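PDB 1NF2: phosphatase, which probably hydrolyses phosphate esters with the help of a magnesium ion, as a member of the haloacid dehalogenase (HAD) superfamily. Local coordinates for residues V6-G11 with V189-A194; F60-Y65 with I69-E74; V77-K82 with L195-E200; V210-N215 with S252-V257; F220-E223 with L227-A230. One frame throughout, in Å; residues are numbered along the deposited sequence.

Interaction 1. Residues V6-G11 with V189-A194; sequences VFDLDG and VDKGKA. With MG (magnesium ion), chain F; SO4 (sulfate ion), chain D.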
# COMPACT_ATOMS: atom_id res chain seq x y z
N VAL A 6 -14.02 2.15 1.64
CA VAL A 6 -12.58 1.97 1.45
C VAL A 6 -11.84 1.88 2.79
O VAL A 6 -11.99 2.74 3.65
CB VAL A 6 -12.00 3.13 0.61
CG1 VAL A 6 -10.52 2.88 0.33
CG2 VAL A 6 -12.79 3.25 -0.70
N PHE A 7 -11.04 0.84 2.95
CA PHE A 7 -10.32 0.62 4.20
C PHE A 7 -8.81 0.43 4.04
O PHE A 7 -8.37 -0.40 3.25
CB PHE A 7 -10.83 -0.64 4.91
CG PHE A 7 -12.32 -0.69 5.11
CD1 PHE A 7 -12.91 -0.04 6.18
CD2 PHE A 7 -13.12 -1.43 4.24
CE1 PHE A 7 -14.30 -0.12 6.39
CE2 PHE A 7 -14.51 -1.52 4.44
CZ PHE A 7 -15.09 -0.86 5.53
N ASP A 8 -8.02 1.18 4.79
CA ASP A 8 -6.57 0.97 4.75
C ASP A 8 -6.47 -0.27 5.66
O ASP A 8 -7.38 -0.53 6.45
CB ASP A 8 -5.83 2.15 5.38
CG ASP A 8 -4.30 2.02 5.28
OD1 ASP A 8 -3.59 2.95 5.71
OD2 ASP A 8 -3.81 0.99 4.78
N LEU A 9 -5.39 -1.03 5.53
CA LEU A 9 -5.20 -2.22 6.36
C LEU A 9 -4.46 -1.88 7.65
O LEU A 9 -5.08 -1.74 8.70
CB LEU A 9 -4.44 -3.30 5.58
CG LEU A 9 -5.25 -4.50 5.06
CD1 LEU A 9 -6.58 -4.04 4.51
CD2 LEU A 9 -4.46 -5.23 4.00
N ASP A 10 -3.14 -1.75 7.56
CA ASP A 10 -2.32 -1.42 8.73
C ASP A 10 -2.83 -0.17 9.45
O ASP A 10 -3.27 0.79 8.81
CB ASP A 10 -0.86 -1.22 8.30
CG ASP A 10 -0.18 -2.52 7.90
OD1 ASP A 10 0.31 -3.25 8.78
OD2 ASP A 10 -0.15 -2.83 6.69
N GLY A 11 -2.79 -0.21 10.78
CA GLY A 11 -3.24 0.90 11.60
C GLY A 11 -4.71 1.27 11.45
O GLY A 11 -5.16 2.24 12.06
N VAL A 189 2.62 8.51 -7.92
CA VAL A 189 1.62 7.48 -7.68
C VAL A 189 1.31 7.52 -6.19
O VAL A 189 2.22 7.69 -5.36
CB VAL A 189 2.14 6.06 -8.02
CG1 VAL A 189 2.67 6.04 -9.44
CG2 VAL A 189 3.21 5.64 -7.03
N ASP A 190 0.04 7.40 -5.84
CA ASP A 190 -0.38 7.40 -4.45
C ASP A 190 -1.77 6.79 -4.35
O ASP A 190 -2.43 6.57 -5.37
CB ASP A 190 -0.37 8.82 -3.87
CG ASP A 190 -1.33 9.76 -4.58
OD1 ASP A 190 -2.54 9.46 -4.61
OD2 ASP A 190 -0.87 10.80 -5.10
N LYS A 191 -2.21 6.50 -3.13
CA LYS A 191 -3.52 5.88 -2.93
C LYS A 191 -4.68 6.70 -3.47
O LYS A 191 -5.67 6.13 -3.92
CB LYS A 191 -3.73 5.58 -1.44
CG LYS A 191 -2.88 4.42 -0.92
CD LYS A 191 -3.14 4.21 0.56
CE LYS A 191 -2.39 3.00 1.10
NZ LYS A 191 -2.56 2.94 2.58
N GLY A 192 -4.56 8.02 -3.43
CA GLY A 192 -5.61 8.89 -3.93
C GLY A 192 -5.79 8.78 -5.43
O GLY A 192 -6.92 8.65 -5.91
N LYS A 193 -4.69 8.84 -6.19
CA LYS A 193 -4.78 8.73 -7.64
C LYS A 193 -5.33 7.37 -8.00
O LYS A 193 -6.13 7.23 -8.94
CB LYS A 193 -3.40 8.91 -8.29
CG LYS A 193 -2.88 10.34 -8.31
CD LYS A 193 -1.73 10.46 -9.33
CE LYS A 193 -1.17 11.88 -9.39
NZ LYS A 193 -0.53 12.28 -8.11
N ALA A 194 -4.92 6.35 -7.26
CA ALA A 194 -5.41 5.01 -7.53
C ALA A 194 -6.93 4.93 -7.27
O ALA A 194 -7.66 4.32 -8.05
CB ALA A 194 -4.67 3.98 -6.67
MG MG F . -1.84 2.50 7.43
S SO4 D . 0.31 1.75 4.68
O1 SO4 D . -0.66 0.78 4.17
O2 SO4 D . 1.63 1.44 4.12
O3 SO4 D . -0.13 3.09 4.26
O4 SO4 D . 0.41 1.69 6.14

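Interaction 2. Residues F60-Y65 with I69-E74; sequences FPTIAY and IVYLPE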
# COMPACT_ATOMS: atom_id res chain seq x y z
N PHE A 60 -11.49 -8.60 -3.30
CA PHE A 60 -12.27 -7.40 -3.54
C PHE A 60 -11.45 -6.42 -4.37
O PHE A 60 -10.26 -6.65 -4.62
CB PHE A 60 -12.58 -6.70 -2.21
CG PHE A 60 -13.33 -7.55 -1.22
CD1 PHE A 60 -14.71 -7.41 -1.09
CD2 PHE A 60 -12.67 -8.48 -0.43
CE1 PHE A 60 -15.42 -8.19 -0.17
CE2 PHE A 60 -13.37 -9.26 0.49
CZ PHE A 60 -14.74 -9.11 0.62
N PRO A 61 -12.09 -5.34 -4.86
CA PRO A 61 -11.32 -4.37 -5.64
C PRO A 61 -10.20 -3.99 -4.67
O PRO A 61 -10.45 -3.74 -3.49
CB PRO A 61 -12.33 -3.24 -5.85
CG PRO A 61 -13.63 -4.01 -6.02
CD PRO A 61 -13.53 -5.06 -4.92
N THR A 62 -8.96 -3.97 -5.15
CA THR A 62 -7.85 -3.68 -4.26
C THR A 62 -6.80 -2.68 -4.76
O THR A 62 -6.45 -2.65 -5.94
CB THR A 62 -7.14 -5.02 -3.91
OG1 THR A 62 -8.06 -5.87 -3.20
CG2 THR A 62 -5.90 -4.78 -3.05
N ILE A 63 -6.32 -1.85 -3.83
CA ILE A 63 -5.28 -0.88 -4.11
C ILE A 63 -4.08 -1.37 -3.30
O ILE A 63 -4.16 -1.48 -2.07
CB ILE A 63 -5.67 0.55 -3.67
CG1 ILE A 63 -6.87 1.05 -4.49
CG2 ILE A 63 -4.49 1.51 -3.86
CD1 ILE A 63 -7.35 2.43 -4.12
N ALA A 64 -3.00 -1.70 -3.99
CA ALA A 64 -1.78 -2.22 -3.38
C ALA A 64 -0.55 -1.35 -3.70
O ALA A 64 -0.64 -0.43 -4.52
CB ALA A 64 -1.55 -3.65 -3.85
N TYR A 65 0.58 -1.64 -3.07
CA TYR A 65 1.81 -0.88 -3.30
C TYR A 65 1.56 0.62 -3.20
O TYR A 65 2.13 1.40 -3.97
CB TYR A 65 2.40 -1.21 -4.68
CG TYR A 65 3.02 -2.58 -4.78
CD1 TYR A 65 4.27 -2.85 -4.23
CD2 TYR A 65 2.36 -3.62 -5.43
CE1 TYR A 65 4.85 -4.12 -4.33
CE2 TYR A 65 2.92 -4.88 -5.54
CZ TYR A 65 4.17 -5.13 -4.99
OH TYR A 65 4.73 -6.38 -5.12
N ILE A 69 -0.68 -0.34 -7.84
CA ILE A 69 -1.52 -1.39 -8.38
C ILE A 69 -2.99 -1.27 -8.01
O ILE A 69 -3.33 -1.01 -6.85
CB ILE A 69 -1.02 -2.79 -7.95
CG1 ILE A 69 0.28 -3.10 -8.69
CG2 ILE A 69 -2.07 -3.85 -8.23
CD1 ILE A 69 0.77 -4.52 -8.53
N VAL A 70 -3.86 -1.43 -9.01
CA VAL A 70 -5.30 -1.41 -8.80
C VAL A 70 -5.78 -2.74 -9.37
O VAL A 70 -5.55 -3.05 -10.54
CB VAL A 70 -6.00 -0.25 -9.55
CG1 VAL A 70 -7.52 -0.35 -9.37
CG2 VAL A 70 -5.51 1.09 -9.01
N TYR A 71 -6.41 -3.54 -8.52
CA TYR A 71 -6.89 -4.86 -8.91
C TYR A 71 -8.40 -5.03 -8.74
O TYR A 71 -8.99 -4.55 -7.78
CB TYR A 71 -6.14 -5.90 -8.08
CG TYR A 71 -6.81 -7.25 -7.94
CD1 TYR A 71 -7.91 -7.42 -7.09
CD2 TYR A 71 -6.33 -8.36 -8.63
CE1 TYR A 71 -8.51 -8.67 -6.93
CE2 TYR A 71 -6.92 -9.62 -8.47
CZ TYR A 71 -8.01 -9.76 -7.62
OH TYR A 71 -8.59 -11.00 -7.46
N LEU A 72 -9.01 -5.73 -9.70
CA LEU A 72 -10.45 -6.03 -9.67
C LEU A 72 -10.58 -7.55 -9.69
O LEU A 72 -9.96 -8.22 -10.52
CB LEU A 72 -11.18 -5.45 -10.89
CG LEU A 72 -11.41 -3.93 -10.89
CD1 LEU A 72 -12.25 -3.53 -12.10
CD2 LEU A 72 -12.11 -3.53 -9.61
N PRO A 73 -11.39 -8.11 -8.78
CA PRO A 73 -11.61 -9.55 -8.68
C PRO A 73 -11.84 -10.24 -10.02
O PRO A 73 -11.38 -11.36 -10.24
CB PRO A 73 -12.83 -9.64 -7.77
CG PRO A 73 -12.64 -8.47 -6.84
CD PRO A 73 -12.24 -7.38 -7.81
N GLU A 74 -12.54 -9.56 -10.92
CA GLU A 74 -12.83 -10.14 -12.23
C GLU A 74 -11.80 -9.86 -13.32
O GLU A 74 -11.30 -10.78 -13.96
CB GLU A 74 -14.22 -9.67 -12.70
CG GLU A 74 -14.36 -8.18 -13.02
CD GLU A 74 -14.47 -7.28 -11.79
OE1 GLU A 74 -14.83 -6.09 -11.96
OE2 GLU A 74 -14.19 -7.75 -10.66

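Interaction 3. Residues V77-K82 with L195-E200; sequences VILNEK and LRFLRE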
# COMPACT_ATOMS: atom_id res chain seq x y z
N VAL A 77 -5.47 -7.06 -12.60
CA VAL A 77 -4.79 -5.77 -12.50
C VAL A 77 -5.15 -4.87 -13.68
O VAL A 77 -4.93 -5.23 -14.83
CB VAL A 77 -3.25 -5.96 -12.46
CG1 VAL A 77 -2.55 -4.60 -12.48
CG2 VAL A 77 -2.86 -6.74 -11.21
N ILE A 78 -5.72 -3.70 -13.38
CA ILE A 78 -6.10 -2.75 -14.43
C ILE A 78 -5.25 -1.49 -14.39
O ILE A 78 -5.39 -0.60 -15.23
CB ILE A 78 -7.60 -2.36 -14.35
CG1 ILE A 78 -7.93 -1.72 -12.99
CG2 ILE A 78 -8.46 -3.59 -14.66
CD1 ILE A 78 -8.11 -2.69 -11.84
N LEU A 79 -4.38 -1.40 -13.38
CA LEU A 79 -3.44 -0.29 -13.24
C LEU A 79 -2.18 -0.92 -12.67
O LEU A 79 -2.21 -1.54 -11.59
CB LEU A 79 -3.95 0.78 -12.28
CG LEU A 79 -2.97 1.97 -12.20
CD1 LEU A 79 -2.95 2.69 -13.55
CD2 LEU A 79 -3.38 2.93 -11.10
N ASN A 80 -1.08 -0.78 -13.39
CA ASN A 80 0.18 -1.35 -12.95
C ASN A 80 1.32 -0.36 -13.15
O ASN A 80 2.02 -0.40 -14.16
CB ASN A 80 0.44 -2.64 -13.72
CG ASN A 80 1.61 -3.44 -13.16
OD1 ASN A 80 1.95 -4.49 -13.69
ND2 ASN A 80 2.21 -2.94 -12.09
N GLU A 81 1.48 0.55 -12.19
CA GLU A 81 2.52 1.57 -12.23
C GLU A 81 3.87 0.97 -11.84
O GLU A 81 3.96 0.25 -10.84
CB GLU A 81 2.18 2.71 -11.27
CG GLU A 81 0.92 3.50 -11.62
CD GLU A 81 1.14 4.51 -12.75
OE1 GLU A 81 0.36 5.49 -12.82
OE2 GLU A 81 2.09 4.33 -13.55
N LYS A 82 4.91 1.26 -12.62
CA LYS A 82 6.24 0.74 -12.32
C LYS A 82 7.36 1.69 -12.72
O LYS A 82 7.11 2.75 -13.32
CB LYS A 82 6.43 -0.61 -13.02
CG LYS A 82 6.16 -0.60 -14.51
CD LYS A 82 5.76 -1.98 -15.02
CE LYS A 82 6.84 -3.02 -14.75
NZ LYS A 82 6.43 -4.38 -15.22
N LEU A 195 -7.40 5.54 -6.18
CA LEU A 195 -8.82 5.50 -5.86
C LEU A 195 -9.63 6.29 -6.88
O LEU A 195 -10.73 5.89 -7.25
CB LEU A 195 -9.10 6.05 -4.45
CG LEU A 195 -10.60 6.06 -4.05
CD1 LEU A 195 -11.18 4.66 -4.21
CD2 LEU A 195 -10.77 6.55 -2.62
N ARG A 196 -9.10 7.43 -7.32
CA ARG A 196 -9.78 8.25 -8.31
C ARG A 196 -9.93 7.47 -9.61
O ARG A 196 -10.96 7.54 -10.27
CB ARG A 196 -9.00 9.54 -8.57
CG ARG A 196 -9.79 10.56 -9.36
CD ARG A 196 -8.88 11.48 -10.13
NE ARG A 196 -8.05 12.32 -9.27
CZ ARG A 196 -6.84 12.76 -9.62
NH1 ARG A 196 -6.33 12.45 -10.80
NH2 ARG A 196 -6.14 13.53 -8.79
N PHE A 197 -8.89 6.73 -9.96
CA PHE A 197 -8.86 5.92 -11.18
C PHE A 197 -9.93 4.82 -11.08
O PHE A 197 -10.66 4.54 -12.04
CB PHE A 197 -7.48 5.28 -11.32
CG PHE A 197 -7.34 4.37 -12.51
CD1 PHE A 197 -6.97 4.88 -13.75
CD2 PHE A 197 -7.59 3.01 -12.39
CE1 PHE A 197 -6.84 4.04 -14.85
CE2 PHE A 197 -7.47 2.16 -13.49
CZ PHE A 197 -7.10 2.68 -14.72
N LEU A 198 -9.97 4.17 -9.92
CA LEU A 198 -10.93 3.10 -9.67
C LEU A 198 -12.35 3.65 -9.80
O LEU A 198 -13.24 3.01 -10.36
CB LEU A 198 -10.71 2.54 -8.27
CG LEU A 198 -11.67 1.45 -7.82
CD1 LEU A 198 -11.61 0.26 -8.78
CD2 LEU A 198 -11.30 1.03 -6.42
N ARG A 199 -12.54 4.86 -9.27
CA ARG A 199 -13.82 5.54 -9.30
C ARG A 199 -14.31 5.77 -10.74
O ARG A 199 -15.47 5.52 -11.07
CB ARG A 199 -13.69 6.88 -8.59
CG ARG A 199 -14.96 7.41 -7.99
CD ARG A 199 -14.69 8.68 -7.23
NE ARG A 199 -14.36 9.78 -8.12
CZ ARG A 199 -13.73 10.88 -7.74
NH1 ARG A 199 -13.38 11.02 -6.47
NH2 ARG A 199 -13.46 11.84 -8.61
N GLU A 200 -13.41 6.25 -11.60
CA GLU A 200 -13.74 6.50 -12.99
C GLU A 200 -14.12 5.18 -13.68
O GLU A 200 -15.09 5.11 -14.44
CB GLU A 200 -12.55 7.12 -13.71
CG GLU A 200 -12.80 8.53 -14.18
CD GLU A 200 -13.85 8.58 -15.26
OE1 GLU A 200 -14.38 9.67 -15.54
OE2 GLU A 200 -14.13 7.51 -15.85

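Interaction 4. Residues V210-N215 with S252-V257; sequences VVFGDN and SGVSYV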
# COMPACT_ATOMS: atom_id res chain seq x y z
N VAL A 210 -16.92 6.19 1.44
CA VAL A 210 -16.37 6.44 2.77
C VAL A 210 -14.97 5.83 2.81
O VAL A 210 -14.76 4.74 2.27
CB VAL A 210 -17.20 5.74 3.88
CG1 VAL A 210 -16.72 6.21 5.26
CG2 VAL A 210 -18.65 6.03 3.71
N VAL A 211 -14.02 6.52 3.43
CA VAL A 211 -12.65 5.99 3.55
C VAL A 211 -12.21 6.03 5.01
O VAL A 211 -12.46 7.00 5.72
CB VAL A 211 -11.62 6.81 2.70
CG1 VAL A 211 -11.95 6.69 1.23
CG2 VAL A 211 -11.64 8.25 3.11
N PHE A 212 -11.58 4.95 5.45
CA PHE A 212 -11.05 4.85 6.81
C PHE A 212 -9.53 4.83 6.65
O PHE A 212 -9.00 4.05 5.86
CB PHE A 212 -11.49 3.55 7.49
CG PHE A 212 -12.96 3.50 7.86
CD1 PHE A 212 -13.36 3.68 9.17
CD2 PHE A 212 -13.91 3.24 6.89
CE1 PHE A 212 -14.71 3.60 9.52
CE2 PHE A 212 -15.27 3.16 7.23
CZ PHE A 212 -15.66 3.34 8.55
N GLY A 213 -8.84 5.68 7.41
CA GLY A 213 -7.40 5.72 7.32
C GLY A 213 -6.74 6.20 8.61
O GLY A 213 -7.42 6.55 9.58
N ASP A 214 -5.41 6.21 8.60
CA ASP A 214 -4.64 6.65 9.75
C ASP A 214 -3.34 7.33 9.28
O ASP A 214 -2.66 7.99 10.07
CB ASP A 214 -4.26 5.44 10.60
CG ASP A 214 -3.15 4.61 9.97
OD1 ASP A 214 -2.37 3.99 10.73
OD2 ASP A 214 -3.05 4.57 8.72
N ASN A 215 -3.05 7.16 7.99
CA ASN A 215 -1.83 7.62 7.32
C ASN A 215 -1.73 8.90 6.51
O ASN A 215 -2.72 9.51 6.11
CB ASN A 215 -1.34 6.53 6.35
CG ASN A 215 -0.40 5.57 7.00
OD1 ASN A 215 0.08 4.62 6.37
ND2 ASN A 215 -0.11 5.81 8.27
N SER A 252 -12.16 -1.87 17.70
CA SER A 252 -12.79 -2.16 16.43
C SER A 252 -13.30 -0.79 16.03
O SER A 252 -14.50 -0.58 15.87
CB SER A 252 -13.92 -3.16 16.59
OG SER A 252 -13.41 -4.44 16.94
N GLY A 253 -12.34 0.14 15.92
CA GLY A 253 -12.65 1.51 15.56
C GLY A 253 -13.49 1.58 14.31
O GLY A 253 -14.38 2.43 14.20
N VAL A 254 -13.21 0.70 13.36
CA VAL A 254 -13.94 0.66 12.10
C VAL A 254 -15.42 0.36 12.34
O VAL A 254 -16.29 1.10 11.86
CB VAL A 254 -13.37 -0.41 11.15
CG1 VAL A 254 -14.21 -0.49 9.88
CG2 VAL A 254 -11.93 -0.06 10.80
N SER A 255 -15.71 -0.72 13.06
CA SER A 255 -17.08 -1.11 13.37
C SER A 255 -17.84 -0.01 14.09
O SER A 255 -18.99 0.28 13.78
CB SER A 255 -17.12 -2.36 14.25
OG SER A 255 -16.78 -3.54 13.53
N TYR A 256 -17.18 0.61 15.06
CA TYR A 256 -17.79 1.66 15.86
C TYR A 256 -18.49 2.74 15.04
O TYR A 256 -19.56 3.22 15.42
CB TYR A 256 -16.75 2.27 16.79
CG TYR A 256 -17.33 3.11 17.91
CD1 TYR A 256 -17.56 4.47 17.73
CD2 TYR A 256 -17.65 2.54 19.14
CE1 TYR A 256 -18.09 5.25 18.76
CE2 TYR A 256 -18.18 3.31 20.18
CZ TYR A 256 -18.40 4.66 19.98
OH TYR A 256 -18.93 5.43 20.99
N VAL A 257 -17.89 3.13 13.92
CA VAL A 257 -18.48 4.15 13.06
C VAL A 257 -19.26 3.50 11.91
O VAL A 257 -20.32 3.98 11.51
CB VAL A 257 -17.39 5.09 12.46
CG1 VAL A 257 -17.96 5.88 11.27
CG2 VAL A 257 -16.90 6.05 13.52

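Interaction 5. Residues F220-E223 with L227-A230; sequences FMFE and LRVA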
# COMPACT_ATOMS: atom_id res chain seq x y z
N PHE A 220 -4.34 11.10 0.99
CA PHE A 220 -4.60 11.28 -0.43
C PHE A 220 -5.98 10.75 -0.83
O PHE A 220 -6.61 11.30 -1.73
CB PHE A 220 -3.52 10.57 -1.26
CG PHE A 220 -2.16 11.25 -1.23
CD1 PHE A 220 -1.91 12.36 -2.03
CD2 PHE A 220 -1.14 10.76 -0.42
CE1 PHE A 220 -0.65 12.98 -2.02
CE2 PHE A 220 0.12 11.37 -0.40
CZ PHE A 220 0.36 12.48 -1.20
N MET A 221 -6.44 9.69 -0.17
CA MET A 221 -7.75 9.11 -0.48
C MET A 221 -8.90 9.99 -0.01
O MET A 221 -9.98 9.99 -0.60
CB MET A 221 -7.89 7.71 0.15
CG MET A 221 -6.98 6.65 -0.48
SD MET A 221 -7.36 4.94 -0.03
CE MET A 221 -7.79 4.38 -1.43
N PHE A 222 -8.67 10.74 1.06
CA PHE A 222 -9.68 11.62 1.62
C PHE A 222 -10.28 12.58 0.61
O PHE A 222 -11.48 12.85 0.63
CB PHE A 222 -9.08 12.44 2.77
CG PHE A 222 -9.12 11.75 4.10
CD1 PHE A 222 -8.81 12.44 5.26
CD2 PHE A 222 -9.48 10.41 4.20
CE1 PHE A 222 -8.85 11.82 6.49
CE2 PHE A 222 -9.52 9.78 5.43
CZ PHE A 222 -9.21 10.49 6.58
N GLU A 223 -9.43 13.09 -0.28
CA GLU A 223 -9.85 14.04 -1.30
C GLU A 223 -10.82 13.41 -2.29
O GLU A 223 -11.55 14.11 -2.99
CB GLU A 223 -8.64 14.58 -2.05
CG GLU A 223 -7.40 14.79 -1.18
CD GLU A 223 -7.65 15.69 0.02
OE1 GLU A 223 -6.72 15.86 0.84
OE2 GLU A 223 -8.77 16.25 0.14
N LEU A 227 -17.18 10.87 2.74
CA LEU A 227 -17.11 10.82 4.21
C LEU A 227 -15.71 10.39 4.63
O LEU A 227 -15.18 9.41 4.11
CB LEU A 227 -18.15 9.84 4.77
CG LEU A 227 -18.20 9.73 6.30
CD1 LEU A 227 -18.53 11.09 6.90
CD2 LEU A 227 -19.25 8.70 6.72
N ARG A 228 -15.11 11.11 5.58
CA ARG A 228 -13.74 10.79 6.02
C ARG A 228 -13.60 10.41 7.50
O ARG A 228 -13.88 11.20 8.40
CB ARG A 228 -12.82 11.98 5.70
CG ARG A 228 -12.85 12.37 4.22
CD ARG A 228 -11.98 13.57 3.93
NE ARG A 228 -12.53 14.80 4.48
CZ ARG A 228 -13.56 15.46 3.95
NH1 ARG A 228 -14.14 15.00 2.85
NH2 ARG A 228 -14.00 16.57 4.52
N VAL A 229 -13.13 9.19 7.74
CA VAL A 229 -12.97 8.68 9.10
C VAL A 229 -11.51 8.42 9.45
O VAL A 229 -10.84 7.64 8.78
CB VAL A 229 -13.74 7.34 9.30
CG1 VAL A 229 -13.72 6.94 10.77
CG2 VAL A 229 -15.18 7.48 8.80
N ALA A 230 -11.03 9.08 10.50
CA ALA A 230 -9.66 8.91 10.97
C ALA A 230 -9.66 7.98 12.16
O ALA A 230 -10.56 8.05 13.00
CB ALA A 230 -9.07 10.25 11.38

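Interaction 1. Residues V6-G11 with V189-A194
Asp8 and Lys191 meet in the active site of the HAD fold, the aspartate of strand 4-8 in the Asp-x-Asp-Gly signature, the lysine at the start of helix 191-202. Their backbones stay well apart, with CA atoms 9.6 Å from each other, and only the two side chains close the distance, crossing at about a right angle. The lysine has its CG beside the backbone N (chi1 -72°) and is extended from there on, which carries NZ the whole way to the carboxylate. There the packing is dense and polar: NZ makes a salt bridge with Asp8 OD2 at 3.2 Å, its hydrogen bond weak, while Asp218 OD2 gives NZ a second charged partner. Asp8 OD2 also receives a weak bond from Leu9 N, and Asp8 OD1 turns to the magnesium ion at 2.5 Å. Away from the site the helix start is looser: NZ of partly exposed Lys193 makes a salt bridge with Asp190 OD2 at 3.4 Å, its hydrogen bond weak, and Asp190 OD1 caps the helix by accepting from Lys193 N. A methionine in place of Lys191 would probably leave Asp8 OD2 without its salt-bridge mate and take from the bound anion the amine it uses. That anion is a sulfate, probably from the crystallisation liquor and consistent with a phosphate-binding pocket; its O3 accepts from Lys191 NZ at 3.0 Å.

Interaction 2. Residues F60-Y65 with I69-E74
Tyr65 and Ile69 share one first torsion, chi1 -72°, which sets Tyr65 CG and Ile69 CG1 beside the backbone N; the side chains lie next to each other, pointing the same way, with Ile69 CD1 3.6 Å from Tyr65 CD2. Tyr71 instead swings CG away from its N (chi1 158°), bringing the ring edge, CD1, to 3.5 Å from Phe60 O. All belong to an antiparallel beta hairpin of strands 62-64 and 69-72. Thr62 and Tyr71 form a hydrogen-bonded pair, Thr62 N to Tyr71 O and Tyr71 N to Thr62 O, 2.7 Å each; Ala64 N donates to Ile69 O at 3.0 Å, the return bond being weak. Beyond the last bridge, Pro61 CB rests on Leu72 CD2 (3.8 Å), and its CD meets Pro73 CD. Replacing Pro61 by alanine removes CG and CD and would probably open a gap beside Leu72 and the Pro73 ring. Backbone bonds thus fix the register, while apolar contacts fill in round both ends and the tyrosine hydroxyls find partners outside, Asp108 and Thr59.

Interaction 3. Residues V77-K82 with L195-E200
At Ile78 and Leu79 the backbone of strand 76-80 forms a classic beta bulge, both residues facing Val70 of the neighbouring strand 69-72, and the chain turns a corner here; helix 191-202 passes alongside, with the CA of Leu79 8.5 Å from that of Phe197. The bulge directs two consecutive side chains toward the helix, and Phe197 receives both. Its CG is swung away from the backbone N (chi1 178°), which sends the ring out from the helix to the strand. Leu79 CD1 lies over one face, 4.2 Å above the ring plane and displaced toward the rim, while Leu79 CB comes within 4.0 Å of Phe197 CE2. Ile78 arrives differently: its CG1 sits at the ring edge, in plane, 3.9 Å from the same CE2. That position follows from a chi1 of 59°, which wedges CG1 between the backbone N and the carbonyl carbon. Ile78 O also approaches the ring, 3.7 Å from Phe197 CZ. Apart from that carbonyl the contact is apolar; it lies near the surface, and the three residues are partly exposed. On another side of the helix, Leu195 packs on Val211 and Arg199 forms a salt bridge with Glu224. The contact joins a helix to an outermost strand of the central sheet, as part of the three-layered alpha/beta core of the HAD fold, away from the metal site.

Interaction 4. Residues V210-N215 with S252-V257
Phe212 projects from strand 209-213 to helix 253-258, on one face of the central sheet of the Rossmann-like HAD core, and two valines of the helix meet its ring from different directions. Val254 comes over the face: its CG1 stands 4.2 Å from the centroid of the Phe212 ring and 14° off the normal, a CH-pi contact displaced somewhat toward the rim. Val257, one helical turn on, comes instead at the edge, near the ring plane, with CB 4.2 Å from Phe212 CE1. The aromatic ring thus fits into the corner made by residues three apart on the helix. Its chi1 of -71° puts CG beside the backbone N and brings the ring against the helix, whereas Val254 keeps CG1 turned away from its own N, over the ring. Phe7 of the neighbouring strand 4-8 also meets the Phe212 ring, their planes at about 25°, and Val229 flanks it from strand 227-230, so the phenylalanine is buried among three strands and a helix. Val211, just before it in the strand, points to the other side of the sheet, where Leu195 packs on it. Just past Gly213 the same strand delivers Asp214, a ligand of the magnesium ion, so this hydrophobic layer belongs to the strand that leads into the metal site. Backbone takes part as well: Val254 O approaches the ring, 3.8 Å from Phe212 CE1.

Interaction 5. Residues F220-E223 with L227-A230
Arg228 NE donates a hydrogen bond to Ala241 O, which holds the outer part of this side chain while its aliphatic part lies on the ring of Phe222. The two residues sit within a beta-alpha-beta unit of the HAD core: helix 216-222 links strand 209-213 to strand 227-230, and the contact closes the turn between the last two elements. Arg228 CB stands over the very centre of the Phe222 ring, 3.8 Å from the centroid and only 2° off the normal, a CH-pi contact. From there the chain continues across the ring face, CG 3.8 Å from Phe222 CG, toward the ring's root. Its bend at chi3 (-71°) then turns the guanidinium away from a stacked position: the guanidinium and ring planes stand 59° apart, and it is methylenes rather than the charged group that lie on the aromatic face. Beyond the ring, strand 227-230 adds its backbone, with Val229 O at the ring edge, near its plane, 4.0 Å from Phe222 CZ. Val211 of strand 209-213 and Val238 and Ala241 of helix 236-241 help to bury the phenylalanine. Arg228 N has its own outside partner, Asp243 OD2, so that backbone and side chain of the arginine are both tied to the end of helix 236-241 and the residues just after it. The packing is closest at the base of the phenylalanine, where Arg228 CD lies 3.3 Å from Phe222 CB.

In the fold
All five interactions reach one sheet. Interactions 1 and 3 use the same helix, 191-202, whose Ala194 CB rests 3.7 Å from Ile63 CG2 of interaction 2; interaction 3 carries the sheet on to one of its two outermost strands, where Val70 O meets Ile78 N at 2.9 Å. Toward the other side, Val6 O and Phe212 N (2.9 Å) join interaction 1 to interaction 4, and Val211 O and Val229 N (3.1 Å) join interaction 4 to interaction 5. Interaction 1 holds Lys191, the sulfate and Asp8 and Asp10 of the metal site; interaction 4 supplies Asp214. The side chains of Phe212, Phe222 and Ile63 stand about 10, 11 and 12 Å from the magnesium ion, whereas interaction 3 lies away from the site.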